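Local coordinates for protein class B carbapenemase GOB-18 (Elizabethkingia meningoseptica, PDB 5K0W) that probably hydrolyses beta-lactam antibiotics, carbapenems among them, as a subclass B3 metallo-beta-lactamase with two zinc ions in its active site, at residues Glu30-Tyr35 against Gly48-Leu52; Ala34-Phe38 against Asn80-Leu84; Tyr222-Phe226 against Leu275-Tyr279. All coordinates share one frame; numbering follows the deposited sequence.

Contact 1 of 3, residues Glu30-Tyr35 against Gly48-Leu52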
# COMPACT_ATOMS: atom_id res chain seq x y z
N GLU A 30 -12.60 -4.54 10.94
CA GLU A 30 -12.41 -4.79 9.50
C GLU A 30 -10.95 -5.04 9.08
O GLU A 30 -10.72 -5.60 8.01
CB GLU A 30 -13.03 -3.65 8.66
CG GLU A 30 -14.53 -3.47 8.84
CD GLU A 30 -15.23 -2.61 7.79
OE1 GLU A 30 -14.62 -1.64 7.30
OE2 GLU A 30 -16.41 -2.90 7.50
N TRP A 31 -9.98 -4.62 9.90
CA TRP A 31 -8.56 -4.77 9.60
C TRP A 31 -8.05 -6.19 9.65
O TRP A 31 -7.21 -6.57 8.82
CB TRP A 31 -7.72 -3.87 10.52
CG TRP A 31 -7.74 -2.42 10.13
CD1 TRP A 31 -8.64 -1.78 9.32
CD2 TRP A 31 -6.82 -1.41 10.57
NE1 TRP A 31 -8.33 -0.45 9.22
CE2 TRP A 31 -7.23 -0.19 10.00
CE3 TRP A 31 -5.71 -1.43 11.43
CZ2 TRP A 31 -6.54 1.01 10.22
CZ3 TRP A 31 -5.04 -0.24 11.67
CH2 TRP A 31 -5.44 0.96 11.05
N ASN A 32 -8.54 -6.98 10.63
CA ASN A 32 -8.15 -8.38 10.84
C ASN A 32 -9.24 -9.34 10.38
O ASN A 32 -9.09 -10.55 10.49
CB ASN A 32 -7.78 -8.62 12.31
CG ASN A 32 -6.90 -7.54 12.88
OD1 ASN A 32 -5.84 -7.21 12.32
ND2 ASN A 32 -7.32 -6.96 14.00
N GLN A 33 -10.33 -8.79 9.84
CA GLN A 33 -11.48 -9.54 9.33
C GLN A 33 -11.14 -10.14 7.97
O GLN A 33 -10.62 -9.42 7.10
CB GLN A 33 -12.69 -8.60 9.24
CG GLN A 33 -14.04 -9.29 9.16
CD GLN A 33 -15.08 -8.38 8.55
OE1 GLN A 33 -15.27 -7.23 8.96
NE2 GLN A 33 -15.78 -8.90 7.56
N ALA A 34 -11.43 -11.44 7.77
CA ALA A 34 -11.14 -12.14 6.52
C ALA A 34 -12.00 -11.67 5.36
O ALA A 34 -13.15 -11.28 5.54
CB ALA A 34 -11.32 -13.64 6.71
N TYR A 35 -11.42 -11.71 4.16
CA TYR A 35 -12.08 -11.37 2.91
C TYR A 35 -11.61 -12.36 1.86
O TYR A 35 -10.41 -12.64 1.75
CB TYR A 35 -11.77 -9.93 2.48
CG TYR A 35 -12.62 -9.45 1.32
CD1 TYR A 35 -13.90 -8.94 1.53
CD2 TYR A 35 -12.14 -9.50 0.03
CE1 TYR A 35 -14.69 -8.52 0.47
CE2 TYR A 35 -12.93 -9.07 -1.04
CZ TYR A 35 -14.20 -8.58 -0.81
OH TYR A 35 -14.99 -8.15 -1.85
N GLY A 48 -5.72 -9.30 0.29
CA GLY A 48 -5.81 -8.59 1.56
C GLY A 48 -6.95 -9.03 2.44
O GLY A 48 -7.65 -10.00 2.14
N THR A 49 -7.12 -8.34 3.56
CA THR A 49 -8.19 -8.60 4.54
C THR A 49 -9.39 -7.76 4.13
O THR A 49 -9.36 -7.12 3.06
CB THR A 49 -7.75 -8.24 5.98
OG1 THR A 49 -7.56 -6.82 6.11
CG2 THR A 49 -6.54 -9.02 6.47
N TYR A 50 -10.44 -7.72 4.97
CA TYR A 50 -11.64 -6.94 4.69
C TYR A 50 -11.34 -5.48 4.34
O TYR A 50 -11.85 -4.99 3.35
CB TYR A 50 -12.70 -7.08 5.81
CG TYR A 50 -14.09 -6.69 5.34
CD1 TYR A 50 -14.88 -7.59 4.62
CD2 TYR A 50 -14.59 -5.41 5.56
CE1 TYR A 50 -16.15 -7.23 4.16
CE2 TYR A 50 -15.86 -5.04 5.11
CZ TYR A 50 -16.63 -5.95 4.40
OH TYR A 50 -17.87 -5.59 3.95
N ASP A 51 -10.45 -4.82 5.10
CA ASP A 51 -10.08 -3.43 4.80
C ASP A 51 -8.62 -3.23 4.39
O ASP A 51 -8.34 -2.30 3.64
CB ASP A 51 -10.45 -2.48 5.95
CG ASP A 51 -10.39 -1.02 5.54
OD1 ASP A 51 -10.87 -0.70 4.42
OD2 ASP A 51 -9.87 -0.21 6.31
N LEU A 52 -7.71 -4.08 4.87
CA LEU A 52 -6.30 -3.92 4.55
C LEU A 52 -5.90 -4.58 3.27
O LEU A 52 -5.68 -5.79 3.22
CB LEU A 52 -5.38 -4.28 5.74
CG LEU A 52 -5.75 -3.61 7.07
CD1 LEU A 52 -4.88 -4.12 8.21
CD2 LEU A 52 -5.67 -2.10 6.96
O HOH W 1 -13.60 -1.76 4.57
O HOH W 2 -8.56 -11.28 0.09

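Contact 2 of 3, residues Ala34-Phe38 against Asn80-Leu84. With GOL (glycerol), chain L.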
# COMPACT_ATOMS: atom_id res chain seq x y z
N ALA A 34 -11.43 -11.44 7.77
CA ALA A 34 -11.14 -12.14 6.52
C ALA A 34 -12.00 -11.67 5.36
O ALA A 34 -13.15 -11.28 5.54
CB ALA A 34 -11.32 -13.64 6.71
N TYR A 35 -11.42 -11.71 4.16
CA TYR A 35 -12.08 -11.37 2.91
C TYR A 35 -11.61 -12.36 1.86
O TYR A 35 -10.41 -12.64 1.75
CB TYR A 35 -11.77 -9.93 2.48
CG TYR A 35 -12.62 -9.45 1.32
CD1 TYR A 35 -13.90 -8.94 1.53
CD2 TYR A 35 -12.14 -9.50 0.03
CE1 TYR A 35 -14.69 -8.52 0.47
CE2 TYR A 35 -12.93 -9.07 -1.04
CZ TYR A 35 -14.20 -8.58 -0.81
OH TYR A 35 -14.99 -8.15 -1.85
N GLU A 36 -12.56 -12.90 1.10
CA GLU A 36 -12.35 -13.87 0.04
C GLU A 36 -11.52 -13.29 -1.11
O GLU A 36 -11.94 -12.29 -1.71
CB GLU A 36 -13.72 -14.35 -0.46
CG GLU A 36 -13.77 -15.81 -0.82
CD GLU A 36 -13.88 -16.04 -2.32
OE1 GLU A 36 -12.96 -16.66 -2.89
OE2 GLU A 36 -14.87 -15.56 -2.92
N PRO A 37 -10.35 -13.87 -1.46
CA PRO A 37 -9.55 -13.31 -2.56
C PRO A 37 -10.24 -13.34 -3.93
O PRO A 37 -11.07 -14.22 -4.18
CB PRO A 37 -8.27 -14.16 -2.54
CG PRO A 37 -8.70 -15.46 -1.96
CD PRO A 37 -9.68 -15.06 -0.88
N PHE A 38 -9.92 -12.36 -4.80
CA PHE A 38 -10.48 -12.25 -6.15
C PHE A 38 -9.48 -11.68 -7.16
O PHE A 38 -8.48 -11.08 -6.79
CB PHE A 38 -11.81 -11.46 -6.14
CG PHE A 38 -11.72 -9.96 -5.98
CD1 PHE A 38 -11.55 -9.38 -4.73
CD2 PHE A 38 -11.84 -9.12 -7.08
CE1 PHE A 38 -11.48 -7.98 -4.58
CE2 PHE A 38 -11.75 -7.72 -6.94
CZ PHE A 38 -11.55 -7.17 -5.69
N ASN A 80 -5.31 -16.85 1.54
CA ASN A 80 -5.91 -16.20 0.37
C ASN A 80 -5.10 -16.53 -0.89
O ASN A 80 -5.69 -16.87 -1.92
CB ASN A 80 -6.01 -14.68 0.57
CG ASN A 80 -7.12 -14.20 1.49
OD1 ASN A 80 -7.99 -14.97 1.91
ND2 ASN A 80 -7.13 -12.91 1.80
N ILE A 81 -3.74 -16.48 -0.79
CA ILE A 81 -2.85 -16.81 -1.90
C ILE A 81 -3.10 -18.26 -2.36
O ILE A 81 -3.30 -18.47 -3.55
CB ILE A 81 -1.36 -16.49 -1.60
CG1 ILE A 81 -1.16 -14.95 -1.47
CG2 ILE A 81 -0.44 -17.09 -2.69
CD1 ILE A 81 0.18 -14.45 -0.92
N GLN A 82 -3.17 -19.22 -1.39
CA GLN A 82 -3.46 -20.63 -1.63
C GLN A 82 -4.84 -20.82 -2.31
O GLN A 82 -4.91 -21.50 -3.32
CB GLN A 82 -3.39 -21.42 -0.31
CG GLN A 82 -3.14 -22.92 -0.50
CD GLN A 82 -2.68 -23.62 0.77
OE1 GLN A 82 -3.46 -24.29 1.46
NE2 GLN A 82 -1.39 -23.55 1.07
N LYS A 83 -5.90 -20.15 -1.79
CA LYS A 83 -7.27 -20.19 -2.31
C LYS A 83 -7.36 -19.88 -3.82
O LYS A 83 -8.17 -20.50 -4.52
CB LYS A 83 -8.15 -19.22 -1.50
CG LYS A 83 -9.64 -19.45 -1.66
CD LYS A 83 -10.41 -18.66 -0.62
CE LYS A 83 -11.91 -18.88 -0.68
NZ LYS A 83 -12.32 -20.30 -0.45
N LEU A 84 -6.54 -18.95 -4.31
CA LEU A 84 -6.55 -18.60 -5.73
C LEU A 84 -5.77 -19.61 -6.61
O LEU A 84 -5.79 -19.51 -7.84
CB LEU A 84 -6.00 -17.18 -5.94
CG LEU A 84 -6.78 -16.00 -5.37
CD1 LEU A 84 -5.92 -14.78 -5.35
CD2 LEU A 84 -8.04 -15.70 -6.19
C1 GOL L . -10.54 -18.63 3.13
O1 GOL L . -10.01 -19.71 2.39
C2 GOL L . -9.87 -17.33 2.76
O2 GOL L . -8.86 -16.99 3.72
C3 GOL L . -10.85 -16.19 2.60
O3 GOL L . -10.97 -15.41 3.78

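Contact 3 of 3, residues Tyr222-Phe226 against Leu275-Tyr279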
# COMPACT_ATOMS: atom_id res chain seq x y z
N TYR A 222 3.09 16.81 0.68
CA TYR A 222 1.66 16.70 0.36
C TYR A 222 1.29 17.60 -0.86
O TYR A 222 0.53 17.18 -1.74
CB TYR A 222 0.80 17.19 1.56
CG TYR A 222 0.49 16.14 2.62
CD1 TYR A 222 -0.29 15.03 2.32
CD2 TYR A 222 0.94 16.29 3.93
CE1 TYR A 222 -0.57 14.06 3.28
CE2 TYR A 222 0.67 15.33 4.90
CZ TYR A 222 -0.11 14.23 4.58
OH TYR A 222 -0.39 13.29 5.54
N ALA A 223 1.83 18.85 -0.86
CA ALA A 223 1.57 19.81 -1.93
C ALA A 223 2.04 19.26 -3.29
O ALA A 223 1.28 19.34 -4.26
CB ALA A 223 2.23 21.15 -1.62
N TYR A 224 3.23 18.64 -3.32
CA TYR A 224 3.77 18.01 -4.52
C TYR A 224 2.81 16.86 -4.90
O TYR A 224 2.28 16.86 -6.02
CB TYR A 224 5.18 17.50 -4.23
CG TYR A 224 5.70 16.46 -5.22
CD1 TYR A 224 5.52 15.10 -4.99
CD2 TYR A 224 6.44 16.85 -6.34
CE1 TYR A 224 6.00 14.14 -5.88
CE2 TYR A 224 6.94 15.90 -7.23
CZ TYR A 224 6.72 14.55 -7.00
OH TYR A 224 7.23 13.63 -7.89
N THR A 225 2.57 15.92 -3.94
CA THR A 225 1.71 14.74 -4.02
C THR A 225 0.37 15.03 -4.67
O THR A 225 -0.01 14.27 -5.56
CB THR A 225 1.62 14.04 -2.66
OG1 THR A 225 2.93 13.67 -2.31
CG2 THR A 225 0.78 12.76 -2.70
N PHE A 226 -0.32 16.12 -4.27
CA PHE A 226 -1.60 16.48 -4.87
C PHE A 226 -1.43 16.89 -6.33
O PHE A 226 -2.22 16.46 -7.18
CB PHE A 226 -2.36 17.55 -4.05
CG PHE A 226 -2.92 17.05 -2.73
CD1 PHE A 226 -3.99 16.15 -2.70
CD2 PHE A 226 -2.45 17.53 -1.52
CE1 PHE A 226 -4.52 15.71 -1.48
CE2 PHE A 226 -2.98 17.08 -0.31
CZ PHE A 226 -4.01 16.18 -0.30
N LEU A 275 -9.42 15.37 -0.52
CA LEU A 275 -8.22 15.27 0.29
C LEU A 275 -7.39 16.58 0.19
O LEU A 275 -6.81 17.01 1.20
CB LEU A 275 -7.42 14.02 -0.07
CG LEU A 275 -7.99 12.69 0.44
CD1 LEU A 275 -7.42 11.52 -0.30
CD2 LEU A 275 -7.74 12.51 1.91
N GLU A 276 -7.39 17.23 -0.99
CA GLU A 276 -6.68 18.51 -1.21
C GLU A 276 -7.45 19.63 -0.52
O GLU A 276 -6.82 20.46 0.14
CB GLU A 276 -6.51 18.79 -2.69
CG GLU A 276 -5.46 19.85 -3.01
CD GLU A 276 -5.56 20.33 -4.44
OE1 GLU A 276 -5.01 19.65 -5.34
OE2 GLU A 276 -6.26 21.34 -4.68
N LYS A 277 -8.81 19.61 -0.61
CA LYS A 277 -9.72 20.58 0.04
C LYS A 277 -9.46 20.62 1.55
O LYS A 277 -9.30 21.70 2.10
CB LYS A 277 -11.20 20.24 -0.24
CG LYS A 277 -11.80 21.05 -1.37
CD LYS A 277 -13.08 20.40 -1.92
CE LYS A 277 -13.84 21.40 -2.76
NZ LYS A 277 -14.81 20.75 -3.67
N SER A 278 -9.38 19.44 2.20
CA SER A 278 -9.10 19.40 3.64
C SER A 278 -7.62 19.72 3.93
O SER A 278 -7.35 20.35 4.95
CB SER A 278 -9.59 18.12 4.30
OG SER A 278 -9.01 16.97 3.72
N TYR A 279 -6.70 19.36 3.00
CA TYR A 279 -5.28 19.67 3.16
C TYR A 279 -5.06 21.18 3.22
O TYR A 279 -4.36 21.67 4.11
CB TYR A 279 -4.43 19.01 2.05
CG TYR A 279 -3.06 19.64 1.89
CD1 TYR A 279 -2.07 19.46 2.86
CD2 TYR A 279 -2.76 20.44 0.80
CE1 TYR A 279 -0.83 20.08 2.75
CE2 TYR A 279 -1.52 21.05 0.67
CZ TYR A 279 -0.55 20.87 1.65
OH TYR A 279 0.67 21.48 1.52

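Contact 1 of 3, residues Glu30-Tyr35 against Gly48-Leu52
Two loops, with no helix or strand pairing, are joined by two main-chain bonds: Y50 N gives a nearly straight one to Q33 O (2.7 Å, 164°), and D51 N a weak one to E30 O; at the far end a water links Y35 O and G48 O. T49 OG1 also donates to W31 O (2.7 Å), from above the carbonyl plane. With chi1 at 67° that hydroxyl sits between its own backbone N and carbonyl carbon and also accepts from L52 N, an ST motif. L52 CD2 lies over the five-membered ring of W31, 3.7 Å from its centroid, a CH-pi contact almost on the ring normal. The 48-52 loop, between strands 44-46 and 55-59 of the metallo-beta-lactamase fold, nears the zinc site: D51 OD2 takes a hydrogen bond from H241, a ligand of the second zinc, and a weak, bent one from W31 NE1. This second-shell residue probably steadies the imidazole's orientation. Q33 NE2 lies 3.3 Å above one face of the Y50 ring, toward its rim, amide and ring planes 20° apart; E30 OE2 approaches CE2 obliquely, and H248 also stacks on the ring. Y35 CD1 touches Y50 CD1 (3.5 Å); another water joins E30 OE1 to D51 OD1.

Contact 2 of 3, residues Ala34-Phe38 against Asn80-Leu84
P37 is the residue that presses on the last turn of helix 73-83, its ring set against N80, K83 and L84. Its CB rests on the isobutyl group of L84, 3.7 Å from CG and about as far from CD1; the L84 CD2 branch reaches instead to the P37 carbonyl. CG, the next atom, lies over the helix backbone, 3.3 Å from N80 O and close to N80 CA, with K83 CB a little farther off. CD closes the ring beside the N80 amide, 3.3 Å from OD1, and also meets the methylene CD of K83.

N80 turns its amide toward the loop. ND2 gives Y35 O a weak, bent bond (3.3 Å, 123°) and has a better partner in V47 O, just after strand 44-46, while OD1 accepts from glycerol O2 at 2.8 Å. That glycerol, probably from the crystallisation liquor, also reaches Y35 O weakly through O3. K83, its CG anti to the backbone N (chi1 -163°) and its chain bent only at chi4, carries its methylenes past P37 and crosses E36 at about a right angle: CE is 3.3 Å from E36 OE1, but NZ stays 4.4 Å from it, beyond a salt bridge.

The contact thus ties the loop leading into edge strand 38-41 to a helix end. Its grip comes mainly from van der Waals contact of one proline with carbon and oxygen atoms, with one weak hydrogen bond across; with K83 exposed and E36 partly so, their attraction is probably weakened by solvent.

Contact 3 of 3, residues Tyr222-Phe226 against Leu275-Tyr279
F226 is the main bump of this interface: its ring projects from helix 218-230 into the hollow between L275, E276 and Y279 on helix 265-284. The segments 222-226 and 275-279 run nearly antiparallel, at 153°, with axes 11.0 Å apart, a distance bridged by aromatic side chains. One face of the F226 ring is covered by E276 CA, 3.7 Å from the centroid in a CH-pi contact. L275 CB lies at the ring's edge, 3.6 Å from CE1, and CZ lies near L275 O. CE2 presses against CB and CG of Y279, while the extended E276 side chain runs back along the phenylalanine in the opposite direction, its carboxylate nearly perpendicular to the ring.

Y222, F226 and Y279 make up an aromatic cluster joining the two helices, in the alpha-beta/beta-alpha sandwich of the metallo-beta-lactamases, with helices packed outside two beta sheets. Y279 supplies the answering bump. With CG anti to the backbone N (chi1 161°), its ring spans the gap and lodges against the facing helix, where CE1 meets Y222 CB at 3.5 Å; OH comes alongside A223 CB and is weakly hydrogen-bonded to Q219 O. The rings of F226 and Y279 are inclined by 35°, their centroids 5.2 Å apart.

The Y222 ring, still pairing obliquely with Y279, carries its OH away to S202 O, and its side chain comes about 4 Å from that of H175, a ligand of the first zinc.

In the fold
Contacts 1 and 2 share A34 and Y35: one loop, running into strand 38-41, first lies against the turn at 48-52 and then against the end of helix 73-83. G48 O and N80 ND2 are 3.0 Å apart where the two meet. Contact 3 pairs two helices, its centre about 27 Å from that of contact 1. All are partly buried, but contact 1 is nearest the chain's centre (14 Å between centres, against 18 Å for the others); contacts 2 and 3 lie on opposite sides of it. Contact 1, beside the zinc site, is the most polar; contact 2, away from the annotated sites, sets a proline against N80, K83 and L84; contact 3, largely aromatic, has no hydrogen bond across it.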